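Local coordinates for glucosidase (Croceicoccus marinus, PDB 5Z3K), which probably hydrolyses O-glycosidic bonds as a beta-glucosidase of glycoside hydrolase family 39, at residues A[442-447]-A[468-473]; A[279-284]-A[327-332]; A[374-379]-A[416-421]; A[369-374]-A[477-482]. All coordinates share one frame; numbering follows the deposited sequence.

In the fold
The four contacts lie in or against the mixed beta sheet that accompanies the eight-stranded parallel barrel of this GH39 enzyme. Along the chain contact 2 closes first; contacts 3 and 1 then follow in series inside the long loop closed by contact 4. Contact 4 pairs strands 369-376 and 474-482, and contact 3, its centre about 21 Å from that of contact 4, extends the first of these past its end, sharing Ile374. Contact 1, its centre about 11 Å from that of contact 2, meets the helix pair through Ser473 and Asp279. Contact 2 touches contact 3 as well, through Ala282 and Ser375, so the helix pair 277-291 and 329-341 packs directly against the mixed sheet.

Contact 1: A[442-447]-A[468-473]; sequences RYRADR and NKLAVS
Two strands of the mixed beta sheet that are not neighbours in it, 438-446 and 464-469, face each other here through long side chains, with Arg444 reaching across to the backbone of Lys469. Arg444 NH2 donates to Lys469 O at 2.9 Å, in the carbonyl plane, though the acceptor is tilted 22° from the guanidinium plane. On the same group Arg444 NH1 meets Asp446 OD2 at 2.9 Å in a salt bridge that lies almost in the guanidinium plane and on the anti side of the carboxylate, but somewhat out of the carboxylate plane. Leu470 CD1 sits over the centre of one guanidinium face, 3.5 Å from Arg444 CZ. Bends at chi2 and chi3 curl the arginine so that its flat end can take both polar partners at its edge and the methyl on its face. Next to it, the Asn468 amide stacks on the Arg442 guanidinium, the planes 27° apart, with Asn468 ND2 3.4 Å from Arg442 CZ. The outer salt bridges of Arg442 run to Asp455 and Glu476, and Glu476 also takes Arg444 NE. Farther along, water 2 accepts from Arg447 N and donates to Ser473 O at 2.7 Å, joining the two chains where the strands have ended. A leucine in place of Arg444 would probably leave Lys469 O without this donor and strip Asp446 OD2 and Glu476 of a cationic partner. Glu476, shared by Arg442 NH1 and Arg444 NE, together with Asp446 and Asp455, probably balances the positive charge of the two adjacent guanidinium groups.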
loop_
_atom_site.group_PDB
_atom_site.type_symbol
_atom_site.label_atom_id
_atom_site.label_comp_id
_atom_site.label_asym_id
_atom_site.label_seq_id
_atom_site.Cartn_x
_atom_site.Cartn_y
_atom_site.Cartn_z
ATOM N N ARG A 442 -25.659 -3.255 -2.764
ATOM C CA ARG A 442 -24.988 -2.320 -1.869
ATOM C C ARG A 442 -24.259 -3.083 -0.769
ATOM O O ARG A 442 -24.849 -3.965 -0.138
ATOM C CB ARG A 442 -26.006 -1.347 -1.267
ATOM C CG ARG A 442 -25.552 -0.612 -0.018
ATOM C CD ARG A 442 -26.611 0.430 0.410
ATOM N NE ARG A 442 -27.693 -0.130 1.219
ATOM C CZ ARG A 442 -27.783 -0.022 2.545
ATOM N NH1 ARG A 442 -26.845 0.620 3.236
ATOM N NH2 ARG A 442 -28.817 -0.556 3.184
ATOM N N TYR A 443 -22.980 -2.735 -0.545
ATOM C CA TYR A 443 -22.145 -3.287 0.520
ATOM C C TYR A 443 -21.723 -2.172 1.472
ATOM O O TYR A 443 -21.468 -1.041 1.049
ATOM C CB TYR A 443 -20.873 -3.970 -0.030
ATOM C CG TYR A 443 -21.118 -4.963 -1.135
ATOM C CD1 TYR A 443 -21.282 -4.542 -2.447
ATOM C CD2 TYR A 443 -21.158 -6.328 -0.874
ATOM C CE1 TYR A 443 -21.504 -5.450 -3.468
ATOM C CE2 TYR A 443 -21.379 -7.241 -1.887
ATOM C CZ TYR A 443 -21.549 -6.794 -3.179
ATOM O OH TYR A 443 -21.767 -7.688 -4.189
ATOM N N ARG A 444 -21.607 -2.508 2.761
ATOM C CA ARG A 444 -21.406 -1.504 3.802
ATOM C C ARG A 444 -20.338 -1.938 4.795
ATOM O O ARG A 444 -20.361 -3.072 5.274
ATOM C CB ARG A 444 -22.720 -1.257 4.560
ATOM C CG ARG A 444 -22.591 -0.423 5.808
ATOM C CD ARG A 444 -22.274 1.034 5.461
ATOM N NE ARG A 444 -23.350 1.661 4.695
ATOM C CZ ARG A 444 -24.342 2.365 5.236
ATOM N NH1 ARG A 444 -24.407 2.528 6.551
ATOM N NH2 ARG A 444 -25.268 2.917 4.457
ATOM N N ALA A 445 -19.427 -1.027 5.134
ATOM C CA ALA A 445 -18.482 -1.243 6.229
ATOM C C ALA A 445 -18.614 -0.068 7.185
ATOM O O ALA A 445 -18.333 1.073 6.813
ATOM C CB ALA A 445 -17.046 -1.389 5.722
ATOM N N ASP A 446 -19.084 -0.333 8.397
ATOM C CA ASP A 446 -19.268 0.733 9.375
ATOM C C ASP A 446 -19.304 0.089 10.761
ATOM O O ASP A 446 -18.868 -1.055 10.932
ATOM C CB ASP A 446 -20.514 1.578 9.033
ATOM C CG ASP A 446 -21.819 0.806 9.146
ATOM O OD1 ASP A 446 -21.830 -0.337 9.651
ATOM O OD2 ASP A 446 -22.864 1.370 8.746
ATOM N N ARG A 447 -19.809 0.826 11.755
ATOM C CA ARG A 447 -19.783 0.323 13.123
ATOM C C ARG A 447 -20.624 -0.933 13.295
ATOM O O ARG A 447 -20.447 -1.659 14.285
ATOM C CB ARG A 447 -20.254 1.408 14.093
ATOM C CG ARG A 447 -21.688 1.854 13.883
ATOM C CD ARG A 447 -22.239 2.561 15.126
ATOM N NE ARG A 447 -21.314 3.549 15.692
ATOM C CZ ARG A 447 -20.645 3.389 16.833
ATOM N NH1 ARG A 447 -20.777 2.269 17.537
ATOM N NH2 ARG A 447 -19.837 4.346 17.267
ATOM N N ASN A 468 -29.272 6.530 0.540
ATOM C CA ASN A 468 -29.102 5.810 1.793
ATOM C C ASN A 468 -28.673 6.777 2.873
ATOM O O ASN A 468 -28.072 7.823 2.593
ATOM C CB ASN A 468 -28.069 4.682 1.676
ATOM C CG ASN A 468 -28.639 3.444 1.029
ATOM O OD1 ASN A 468 -28.334 3.133 -0.130
ATOM N ND2 ASN A 468 -29.504 2.744 1.759
ATOM N N LYS A 469 -28.985 6.418 4.116
ATOM C CA LYS A 469 -28.319 7.053 5.240
ATOM C C LYS A 469 -26.925 6.456 5.365
ATOM O O LYS A 469 -26.740 5.248 5.188
ATOM C CB LYS A 469 -29.110 6.867 6.535
ATOM C CG LYS A 469 -30.601 7.182 6.412
ATOM C CD LYS A 469 -30.846 8.664 6.293
ATOM C CE LYS A 469 -32.283 9.028 6.684
ATOM N NZ LYS A 469 -33.178 9.146 5.497
ATOM N N LEU A 470 -25.947 7.315 5.634
ATOM C CA LEU A 470 -24.545 6.893 5.718
ATOM C C LEU A 470 -23.868 7.887 6.658
ATOM O O LEU A 470 -23.333 8.902 6.213
ATOM C CB LEU A 470 -23.881 6.862 4.346
ATOM C CG LEU A 470 -22.391 6.482 4.336
ATOM C CD1 LEU A 470 -22.182 5.026 4.738
ATOM C CD2 LEU A 470 -21.745 6.774 2.978
ATOM N N ALA A 471 -23.927 7.593 7.956
ATOM C CA ALA A 471 -23.334 8.475 8.950
ATOM C C ALA A 471 -21.822 8.513 8.786
ATOM O O ALA A 471 -21.216 7.676 8.108
ATOM C CB ALA A 471 -23.687 8.026 10.366
ATOM N N VAL A 472 -21.201 9.493 9.446
ATOM C CA VAL A 472 -19.745 9.575 9.413
ATOM C C VAL A 472 -19.140 8.268 9.912
ATOM O O VAL A 472 -19.741 7.536 10.713
ATOM C CB VAL A 472 -19.211 10.763 10.232
ATOM C CG1 VAL A 472 -19.472 12.050 9.481
ATOM C CG2 VAL A 472 -19.850 10.807 11.604
ATOM N N SER A 473 -17.937 7.971 9.418
ATOM C CA SER A 473 -17.216 6.725 9.698
ATOM C C SER A 473 -17.933 5.523 9.083
ATOM O O SER A 473 -18.076 4.471 9.717
ATOM C CB SER A 473 -16.983 6.526 11.199
ATOM O OG SER A 473 -16.342 7.661 11.776
HETATM O O HOH W 1 -27.262 3.069 7.784
HETATM O O HOH W 2 -19.798 3.753 11.686
#

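Contact 2: A[279-284]-A[327-332]; sequences DNAAFL and QNARTG
Helices 277-291 and 329-341 meet closely at the first turn of the second, where alanines let the backbones approach: the CA atoms of Ala281 and Arg330 are only 4.2 Å apart. Ala281 CB rests 3.3 Å from Ala329 O and 3.9 Å from Ala329 CB, so the Ala281 methyl packs directly on the backbone of the second helix. Arg330 lies across Asn280, its aliphatic part doing the touching: Arg330 CD comes to 3.7 Å from Asn280 CG, while the amide and guanidinium planes are 46° apart. The bend at chi3 (-69°) turns the arginine beyond CD, and its NE forms a salt bridge with Asp277, whose carboxylate also accepts from Ala329 N. Leu284 closes the other end of the contact, with CD2 4.0 Å from Arg330 O. At the start of the second helix, Asn328 OD1 accepts from Thr331 N at 2.8 Å, nearly along the C=O axis. In return Thr331 OG1 takes Asn328 N at 2.8 Å, and Asn328 ND2 is held by Ile320 O and Glu322. This reciprocal pair of bonds, side chain to backbone in both directions, is a capping box with Asn328 as the N-cap, here set beside a close helix-helix contact built on alanine.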
loop_
_atom_site.group_PDB
_atom_site.type_symbol
_atom_site.label_atom_id
_atom_site.label_comp_id
_atom_site.label_asym_id
_atom_site.label_seq_id
_atom_site.Cartn_x
_atom_site.Cartn_y
_atom_site.Cartn_z
ATOM N N ASP A 279 -13.807 4.195 12.337
ATOM C CA ASP A 279 -13.110 5.427 11.960
ATOM C C ASP A 279 -11.972 5.125 10.994
ATOM O O ASP A 279 -11.800 5.800 9.968
ATOM C CB ASP A 279 -12.544 6.125 13.201
ATOM C CG ASP A 279 -13.612 6.715 14.095
ATOM O OD1 ASP A 279 -14.780 6.765 13.678
ATOM O OD2 ASP A 279 -13.267 7.134 15.217
ATOM N N ASN A 280 -11.173 4.115 11.331
ATOM C CA ASN A 280 -10.018 3.736 10.527
ATOM C C ASN A 280 -10.449 3.257 9.146
ATOM O O ASN A 280 -9.835 3.619 8.138
ATOM C CB ASN A 280 -9.234 2.643 11.270
ATOM C CG ASN A 280 -7.825 2.429 10.709
ATOM O OD1 ASN A 280 -7.644 2.241 9.506
ATOM N ND2 ASN A 280 -6.826 2.442 11.591
ATOM N N ALA A 281 -11.510 2.442 9.091
ATOM C CA ALA A 281 -12.062 1.977 7.820
ATOM C C ALA A 281 -12.436 3.144 6.914
ATOM O O ALA A 281 -12.091 3.165 5.726
ATOM C CB ALA A 281 -13.287 1.102 8.089
ATOM N N ALA A 282 -13.156 4.125 7.460
ATOM C CA ALA A 282 -13.541 5.272 6.647
ATOM C C ALA A 282 -12.313 6.064 6.221
ATOM O O ALA A 282 -12.250 6.568 5.092
ATOM C CB ALA A 282 -14.525 6.161 7.409
ATOM N N PHE A 283 -11.323 6.171 7.108
ATOM C CA PHE A 283 -10.084 6.866 6.759
ATOM C C PHE A 283 -9.404 6.201 5.575
ATOM O O PHE A 283 -8.995 6.873 4.621
ATOM C CB PHE A 283 -9.132 6.906 7.962
ATOM C CG PHE A 283 -7.786 7.538 7.664
ATOM C CD1 PHE A 283 -6.766 6.811 7.046
ATOM C CD2 PHE A 283 -7.539 8.866 8.013
ATOM C CE1 PHE A 283 -5.521 7.411 6.777
ATOM C CE2 PHE A 283 -6.309 9.459 7.764
ATOM C CZ PHE A 283 -5.300 8.738 7.135
ATOM N N LEU A 284 -9.232 4.874 5.633
ATOM C CA LEU A 284 -8.429 4.240 4.597
ATOM C C LEU A 284 -9.154 4.259 3.253
ATOM O O LEU A 284 -8.504 4.386 2.209
ATOM C CB LEU A 284 -8.027 2.824 5.022
ATOM C CG LEU A 284 -9.012 1.675 4.928
ATOM C CD1 LEU A 284 -8.826 0.960 3.594
ATOM C CD2 LEU A 284 -8.792 0.717 6.110
ATOM N N GLN A 327 -12.931 -10.742 10.529
ATOM C CA GLN A 327 -13.085 -9.524 9.747
ATOM C C GLN A 327 -13.857 -8.462 10.519
ATOM O O GLN A 327 -14.473 -8.718 11.562
ATOM C CB GLN A 327 -13.773 -9.835 8.414
ATOM C CG GLN A 327 -12.838 -10.546 7.462
ATOM C CD GLN A 327 -13.527 -11.050 6.233
ATOM O OE1 GLN A 327 -14.366 -10.363 5.643
ATOM N NE2 GLN A 327 -13.188 -12.266 5.834
ATOM N N ASN A 328 -13.799 -7.246 9.988
ATOM C CA ASN A 328 -14.336 -6.086 10.683
ATOM C C ASN A 328 -14.573 -4.992 9.647
ATOM O O ASN A 328 -14.546 -5.245 8.439
ATOM C CB ASN A 328 -13.378 -5.650 11.798
ATOM C CG ASN A 328 -11.964 -5.465 11.294
ATOM O OD1 ASN A 328 -11.763 -5.046 10.152
ATOM N ND2 ASN A 328 -10.972 -5.805 12.124
ATOM N N ALA A 329 -14.790 -3.763 10.119
ATOM C CA ALA A 329 -15.033 -2.669 9.187
ATOM C C ALA A 329 -13.778 -2.329 8.383
ATOM O O ALA A 329 -13.873 -1.987 7.197
ATOM C CB ALA A 329 -15.543 -1.432 9.932
ATOM N N ARG A 330 -12.598 -2.399 9.004
ATOM C CA ARG A 330 -11.364 -2.114 8.260
ATOM C C ARG A 330 -11.158 -3.121 7.132
ATOM O O ARG A 330 -10.819 -2.747 6.002
ATOM C CB ARG A 330 -10.148 -2.118 9.193
ATOM C CG ARG A 330 -9.898 -0.826 9.975
ATOM C CD ARG A 330 -8.952 -1.098 11.151
ATOM N NE ARG A 330 -9.599 -1.911 12.181
ATOM C CZ ARG A 330 -8.955 -2.626 13.097
ATOM N NH1 ARG A 330 -7.624 -2.635 13.125
ATOM N NH2 ARG A 330 -9.652 -3.325 13.993
ATOM N N THR A 331 -11.318 -4.417 7.426
ATOM C CA THR A 331 -11.147 -5.400 6.364
ATOM C C THR A 331 -12.253 -5.268 5.330
ATOM O O THR A 331 -12.033 -5.553 4.149
ATOM C CB THR A 331 -11.099 -6.828 6.931
ATOM O OG1 THR A 331 -12.332 -7.151 7.577
ATOM C CG2 THR A 331 -9.964 -6.968 7.946
ATOM N N GLY A 332 -13.441 -4.827 5.748
ATOM C CA GLY A 332 -14.499 -4.606 4.786
ATOM C C GLY A 332 -14.153 -3.469 3.845
ATOM O O GLY A 332 -14.241 -3.609 2.624
#

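Contact 3: A[374-379]-A[416-421]; sequences ISNYAI and ARSTGY
Strand 369-376 runs through Ile374 and Ser375 to Asn376, which reaches across to Tyr421 of the loop 416-421. Asn376 CG is anti to the backbone N (chi1 -167°), which carries the amide toward the loop. Asn376 ND2 donates to Tyr421 O at 3.0 Å; the acceptor lies in the plane of the amide, whereas the donor stands 44° above the carbonyl plane of Tyr421. ND2 has another partner in Leu470 O, while Asn376 OD1 accepts a proton from water 3 at 2.8 Å, and that water accepts from Tyr421 N. A leucine at Asn376 would probably leave Tyr421 O and Leu470 O without their shared amide donor and water 3 without this acceptor. Tyr377 turns its ring the other way, toward a hydrogen bond of its OH with Arg234 O, but Tyr377 O is 2.6 Å from water 4, which also contacts Ser418 OG. Ala378 then packs its CB against Ser418 CB at 3.5 Å. Ser418 OG accepts from Gly420 N, an ST turn that fixes the serine hydroxyl within the loop. At Ile379 the backbone is tied by water on both polar atoms: water 5 links Ile379 N to Ala416 O, and water 6 links Ile379 O to Ser418 N. The side chain of Ile379 ends with CD1 3.9 Å from Ala416 CB. The loop thus covers the end of strand 369-376, with Tyr421 edge-to-face with Phe357 of strand 357-363, while Ser375 and Tyr377 pack on helix 277-291.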
loop_
_atom_site.group_PDB
_atom_site.type_symbol
_atom_site.label_atom_id
_atom_site.label_comp_id
_atom_site.label_asym_id
_atom_site.label_seq_id
_atom_site.Cartn_x
_atom_site.Cartn_y
_atom_site.Cartn_z
ATOM N N ILE A 374 -18.013 5.154 -1.781
ATOM C CA ILE A 374 -18.279 6.367 -1.022
ATOM C C ILE A 374 -17.776 6.177 0.399
ATOM O O ILE A 374 -18.168 5.218 1.072
ATOM C CB ILE A 374 -19.783 6.706 -0.988
ATOM C CG1 ILE A 374 -20.369 6.798 -2.397
ATOM C CG2 ILE A 374 -20.016 7.984 -0.172
ATOM C CD1 ILE A 374 -21.895 6.740 -2.409
ATOM N N SER A 375 -16.947 7.103 0.873
ATOM C CA SER A 375 -16.548 7.115 2.277
ATOM C C SER A 375 -16.957 8.436 2.899
ATOM O O SER A 375 -16.722 9.500 2.316
ATOM C CB SER A 375 -15.045 6.902 2.461
ATOM O OG SER A 375 -14.704 6.895 3.849
ATOM N N ASN A 376 -17.566 8.359 4.077
ATOM C CA ASN A 376 -17.930 9.527 4.870
ATOM C C ASN A 376 -17.019 9.537 6.093
ATOM O O ASN A 376 -17.297 8.865 7.091
ATOM C CB ASN A 376 -19.414 9.472 5.255
ATOM C CG ASN A 376 -19.921 10.789 5.802
ATOM O OD1 ASN A 376 -19.205 11.793 5.791
ATOM N ND2 ASN A 376 -21.160 10.799 6.271
ATOM N N TYR A 377 -15.921 10.285 6.006
ATOM C CA TYR A 377 -14.905 10.333 7.047
ATOM C C TYR A 377 -14.782 11.746 7.604
ATOM O O TYR A 377 -14.732 12.716 6.845
ATOM C CB TYR A 377 -13.531 9.877 6.512
ATOM C CG TYR A 377 -12.450 10.070 7.551
ATOM C CD1 TYR A 377 -12.276 9.139 8.569
ATOM C CD2 TYR A 377 -11.657 11.210 7.562
ATOM C CE1 TYR A 377 -11.323 9.321 9.539
ATOM C CE2 TYR A 377 -10.705 11.408 8.545
ATOM C CZ TYR A 377 -10.548 10.454 9.531
ATOM O OH TYR A 377 -9.593 10.633 10.508
ATOM N N ALA A 378 -14.676 11.862 8.928
ATOM C CA ALA A 378 -14.543 13.159 9.587
ATOM C C ALA A 378 -13.222 13.215 10.343
ATOM O O ALA A 378 -12.965 12.371 11.208
ATOM C CB ALA A 378 -15.717 13.409 10.538
ATOM N N ILE A 379 -12.384 14.192 10.005
ATOM C CA ILE A 379 -11.208 14.470 10.835
ATOM C C ILE A 379 -11.681 14.862 12.230
ATOM O O ILE A 379 -12.552 15.745 12.355
ATOM C CB ILE A 379 -10.360 15.596 10.218
ATOM C CG1 ILE A 379 -9.764 15.173 8.871
ATOM C CG2 ILE A 379 -9.260 16.017 11.180
ATOM C CD1 ILE A 379 -9.277 16.355 8.036
ATOM N N ALA A 416 -10.646 21.806 7.009
ATOM C CA ALA A 416 -11.146 20.566 6.426
ATOM C C ALA A 416 -12.138 19.835 7.323
ATOM O O ALA A 416 -12.233 18.604 7.242
ATOM C CB ALA A 416 -9.977 19.643 6.079
ATOM N N ARG A 417 -12.882 20.550 8.170
ATOM C CA ARG A 417 -13.920 19.916 8.976
ATOM C C ARG A 417 -14.945 19.241 8.068
ATOM O O ARG A 417 -15.259 19.742 6.988
ATOM C CB ARG A 417 -14.604 20.955 9.872
ATOM C CG ARG A 417 -15.801 20.426 10.664
ATOM C CD ARG A 417 -16.333 21.468 11.649
ATOM N NE ARG A 417 -15.260 22.010 12.483
ATOM C CZ ARG A 417 -14.803 21.421 13.584
ATOM N NH1 ARG A 417 -15.332 20.276 13.989
ATOM N NH2 ARG A 417 -13.820 21.978 14.280
ATOM N N SER A 418 -15.440 18.074 8.494
ATOM C CA SER A 418 -16.418 17.343 7.694
ATOM C C SER A 418 -17.697 18.158 7.536
ATOM O O SER A 418 -18.090 18.920 8.427
ATOM C CB SER A 418 -16.729 15.992 8.345
ATOM O OG SER A 418 -17.927 15.429 7.849
ATOM N N THR A 419 -18.339 18.013 6.373
ATOM C CA THR A 419 -19.620 18.681 6.153
ATOM C C THR A 419 -20.698 18.122 7.068
ATOM O O THR A 419 -21.695 18.803 7.332
ATOM C CB THR A 419 -20.042 18.553 4.683
ATOM O OG1 THR A 419 -19.023 19.109 3.845
ATOM C CG2 THR A 419 -21.342 19.297 4.411
ATOM N N GLY A 420 -20.500 16.918 7.586
ATOM C CA GLY A 420 -21.475 16.323 8.475
ATOM C C GLY A 420 -22.672 15.703 7.797
ATOM O O GLY A 420 -23.726 15.580 8.433
ATOM N N TYR A 421 -22.545 15.294 6.532
ATOM C CA TYR A 421 -23.614 14.552 5.872
ATOM C C TYR A 421 -24.052 13.354 6.704
ATOM O O TYR A 421 -23.229 12.649 7.297
ATOM C CB TYR A 421 -23.169 14.048 4.503
ATOM C CG TYR A 421 -22.843 15.125 3.502
ATOM C CD1 TYR A 421 -23.794 16.066 3.132
ATOM C CD2 TYR A 421 -21.591 15.179 2.902
ATOM C CE1 TYR A 421 -23.508 17.042 2.199
ATOM C CE2 TYR A 421 -21.293 16.158 1.968
ATOM C CZ TYR A 421 -22.257 17.087 1.630
ATOM O OH TYR A 421 -21.960 18.048 0.703
HETATM O O HOH W 3 -19.830 14.533 5.550
HETATM O O HOH W 4 -17.007 13.750 5.997
HETATM O O HOH W 5 -13.145 15.925 7.763
HETATM O O HOH W 6 -14.511 16.982 10.966
#

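Contact 4: A[369-374]-A[477-482]; sequences TIRILI and LIEITR
Arg371 and Glu479 pair across two neighbouring antiparallel strands of the mixed sheet, 369-376 and 474-482, whose segments run at 167° with axes 4.7 Å apart. From its CB, which lies 4.0 Å from Leu477 CD1, Arg371 rises on the face it shares with Thr369, Leu373, Leu477, Glu479 and Thr481. The chain is extended from CG to NE, and CG and CD both pass alongside Glu479 OE1. Arg371 NE then donates to Glu479 OE1 at 2.9 Å in a nearly straight hydrogen bond that is part of a salt bridge, the N-H...O angle 174°. The oxygen lies in the guanidinium plane, yet NE meets it from 39° above the carboxylate plane. At the tip, NH2 gives a proton to water 7, which donates in turn to Glu479 OE2, so both carboxylate oxygens are tied to the one arginine. NH1 is taken by Gln339 O of helix 329-341, a helix that also packs on Leu373 and Leu477. Next to the salt bridge, Thr369 CG2 sits 3.9 Å from Glu479 CG and its OG1 lies beside Thr481 CG2.

From these two segments the other face receives only isoleucines: Ile370, Ile372, Ile478 and Ile480, with Ile372 and Ile480 also touching Ile428 of strand 423-429. Ile370 with Ile480 and Ile372 with Ile478 are hydrogen-bonded pairs, each joined by two backbone bonds, such as Ile370 N to Ile480 O at 2.8 Å. At the non-hydrogen-bonded positions CA-H...O contacts add to these, the shortest from Glu479 CA to Ile370 O at 3.3 Å. Within this isoleucine layer, Ile372 CD1 and Ile480 CD1 meet at 4.0 Å.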
loop_
_atom_site.group_PDB
_atom_site.type_symbol
_atom_site.label_atom_id
_atom_site.label_comp_id
_atom_site.label_asym_id
_atom_site.label_seq_id
_atom_site.Cartn_x
_atom_site.Cartn_y
_atom_site.Cartn_z
ATOM N N THR A 369 -20.160 -4.109 -15.229
ATOM C CA THR A 369 -20.174 -3.842 -13.795
ATOM C C THR A 369 -19.726 -2.408 -13.552
ATOM O O THR A 369 -18.624 -2.036 -13.959
ATOM C CB THR A 369 -19.258 -4.815 -13.039
ATOM O OG1 THR A 369 -19.698 -6.167 -13.243
ATOM C CG2 THR A 369 -19.252 -4.497 -11.550
ATOM N N ILE A 370 -20.574 -1.613 -12.894
ATOM C CA ILE A 370 -20.221 -0.272 -12.412
ATOM C C ILE A 370 -20.015 -0.344 -10.903
ATOM O O ILE A 370 -20.842 -0.934 -10.196
ATOM C CB ILE A 370 -21.335 0.746 -12.732
ATOM C CG1 ILE A 370 -21.902 0.560 -14.153
ATOM C CG2 ILE A 370 -20.894 2.174 -12.385
ATOM C CD1 ILE A 370 -20.947 0.843 -15.251
ATOM N N ARG A 371 -18.943 0.280 -10.395
ATOM C CA ARG A 371 -18.686 0.338 -8.954
ATOM C C ARG A 371 -18.573 1.786 -8.499
ATOM O O ARG A 371 -17.793 2.555 -9.068
ATOM C CB ARG A 371 -17.411 -0.415 -8.581
ATOM C CG ARG A 371 -17.546 -1.908 -8.778
ATOM C CD ARG A 371 -16.340 -2.708 -8.275
ATOM N NE ARG A 371 -16.658 -4.122 -8.435
ATOM C CZ ARG A 371 -15.873 -5.026 -9.008
ATOM N NH1 ARG A 371 -14.670 -4.691 -9.471
ATOM N NH2 ARG A 371 -16.298 -6.280 -9.102
ATOM N N ILE A 372 -19.329 2.146 -7.463
ATOM C CA ILE A 372 -19.306 3.502 -6.912
ATOM C C ILE A 372 -18.988 3.391 -5.429
ATOM O O ILE A 372 -19.775 2.827 -4.654
ATOM C CB ILE A 372 -20.623 4.261 -7.135
ATOM C CG1 ILE A 372 -20.949 4.384 -8.630
ATOM C CG2 ILE A 372 -20.520 5.643 -6.493
ATOM C CD1 ILE A 372 -22.181 3.559 -9.065
ATOM N N LEU A 373 -17.832 3.913 -5.040
ATOM C CA LEU A 373 -17.314 3.812 -3.685
ATOM C C LEU A 373 -17.474 5.158 -2.998
ATOM O O LEU A 373 -17.120 6.186 -3.577
ATOM C CB LEU A 373 -15.839 3.409 -3.716
ATOM C CG LEU A 373 -15.163 3.311 -2.355
ATOM C CD1 LEU A 373 -15.675 2.056 -1.609
ATOM C CD2 LEU A 373 -13.670 3.242 -2.523
ATOM N N ILE A 374 -18.013 5.154 -1.781
ATOM C CA ILE A 374 -18.279 6.367 -1.022
ATOM C C ILE A 374 -17.776 6.177 0.399
ATOM O O ILE A 374 -18.168 5.218 1.072
ATOM C CB ILE A 374 -19.783 6.706 -0.988
ATOM C CG1 ILE A 374 -20.369 6.798 -2.397
ATOM C CG2 ILE A 374 -20.016 7.984 -0.172
ATOM C CD1 ILE A 374 -21.895 6.740 -2.409
ATOM N N LEU A 477 -20.233 0.674 -0.943
ATOM C CA LEU A 477 -19.971 0.328 -2.335
ATOM C C LEU A 477 -21.307 0.037 -2.985
ATOM O O LEU A 477 -22.050 -0.825 -2.513
ATOM C CB LEU A 477 -19.050 -0.888 -2.467
ATOM C CG LEU A 477 -18.813 -1.367 -3.901
ATOM C CD1 LEU A 477 -18.057 -0.301 -4.682
ATOM C CD2 LEU A 477 -18.013 -2.684 -3.902
ATOM N N ILE A 478 -21.618 0.768 -4.042
ATOM C CA ILE A 478 -22.799 0.520 -4.849
ATOM C C ILE A 478 -22.329 -0.172 -6.108
ATOM O O ILE A 478 -21.470 0.355 -6.825
ATOM C CB ILE A 478 -23.542 1.822 -5.191
ATOM C CG1 ILE A 478 -23.896 2.592 -3.918
ATOM C CG2 ILE A 478 -24.759 1.519 -6.078
ATOM C CD1 ILE A 478 -24.674 1.776 -2.894
ATOM N N GLU A 479 -22.893 -1.338 -6.389
ATOM C CA GLU A 479 -22.509 -2.123 -7.551
ATOM C C GLU A 479 -23.722 -2.270 -8.456
ATOM O O GLU A 479 -24.757 -2.785 -8.021
ATOM C CB GLU A 479 -21.984 -3.495 -7.124
ATOM C CG GLU A 479 -21.187 -4.182 -8.192
ATOM C CD GLU A 479 -20.329 -5.287 -7.616
ATOM O OE1 GLU A 479 -19.176 -5.013 -7.204
ATOM O OE2 GLU A 479 -20.840 -6.421 -7.549
ATOM N N ILE A 480 -23.597 -1.824 -9.703
ATOM C CA ILE A 480 -24.661 -1.949 -10.702
ATOM C C ILE A 480 -24.183 -2.883 -11.805
ATOM O O ILE A 480 -23.101 -2.683 -12.367
ATOM C CB ILE A 480 -25.061 -0.582 -11.281
ATOM C CG1 ILE A 480 -25.376 0.386 -10.149
ATOM C CG2 ILE A 480 -26.277 -0.722 -12.191
ATOM C CD1 ILE A 480 -25.425 1.793 -10.589
ATOM N N THR A 481 -24.979 -3.910 -12.109
ATOM C CA THR A 481 -24.576 -4.902 -13.095
ATOM C C THR A 481 -25.661 -5.122 -14.135
ATOM O O THR A 481 -26.855 -4.958 -13.863
ATOM C CB THR A 481 -24.245 -6.236 -12.443
ATOM O OG1 THR A 481 -25.359 -6.644 -11.629
ATOM C CG2 THR A 481 -23.008 -6.083 -11.580
ATOM N N ARG A 482 -25.228 -5.498 -15.333
ATOM C CA ARG A 482 -26.170 -5.926 -16.353
ATOM C C ARG A 482 -26.747 -7.281 -15.961
ATOM O O ARG A 482 -26.021 -8.168 -15.500
ATOM C CB ARG A 482 -25.489 -6.014 -17.719
ATOM C CG ARG A 482 -26.431 -6.405 -18.853
ATOM C CD ARG A 482 -25.706 -6.461 -20.181
ATOM N NE ARG A 482 -24.589 -7.394 -20.146
ATOM C CZ ARG A 482 -24.703 -8.701 -20.356
ATOM N NH1 ARG A 482 -25.891 -9.233 -20.620
ATOM N NH2 ARG A 482 -23.627 -9.474 -20.303
HETATM O O HOH W 7 -18.892 -8.041 -8.972
#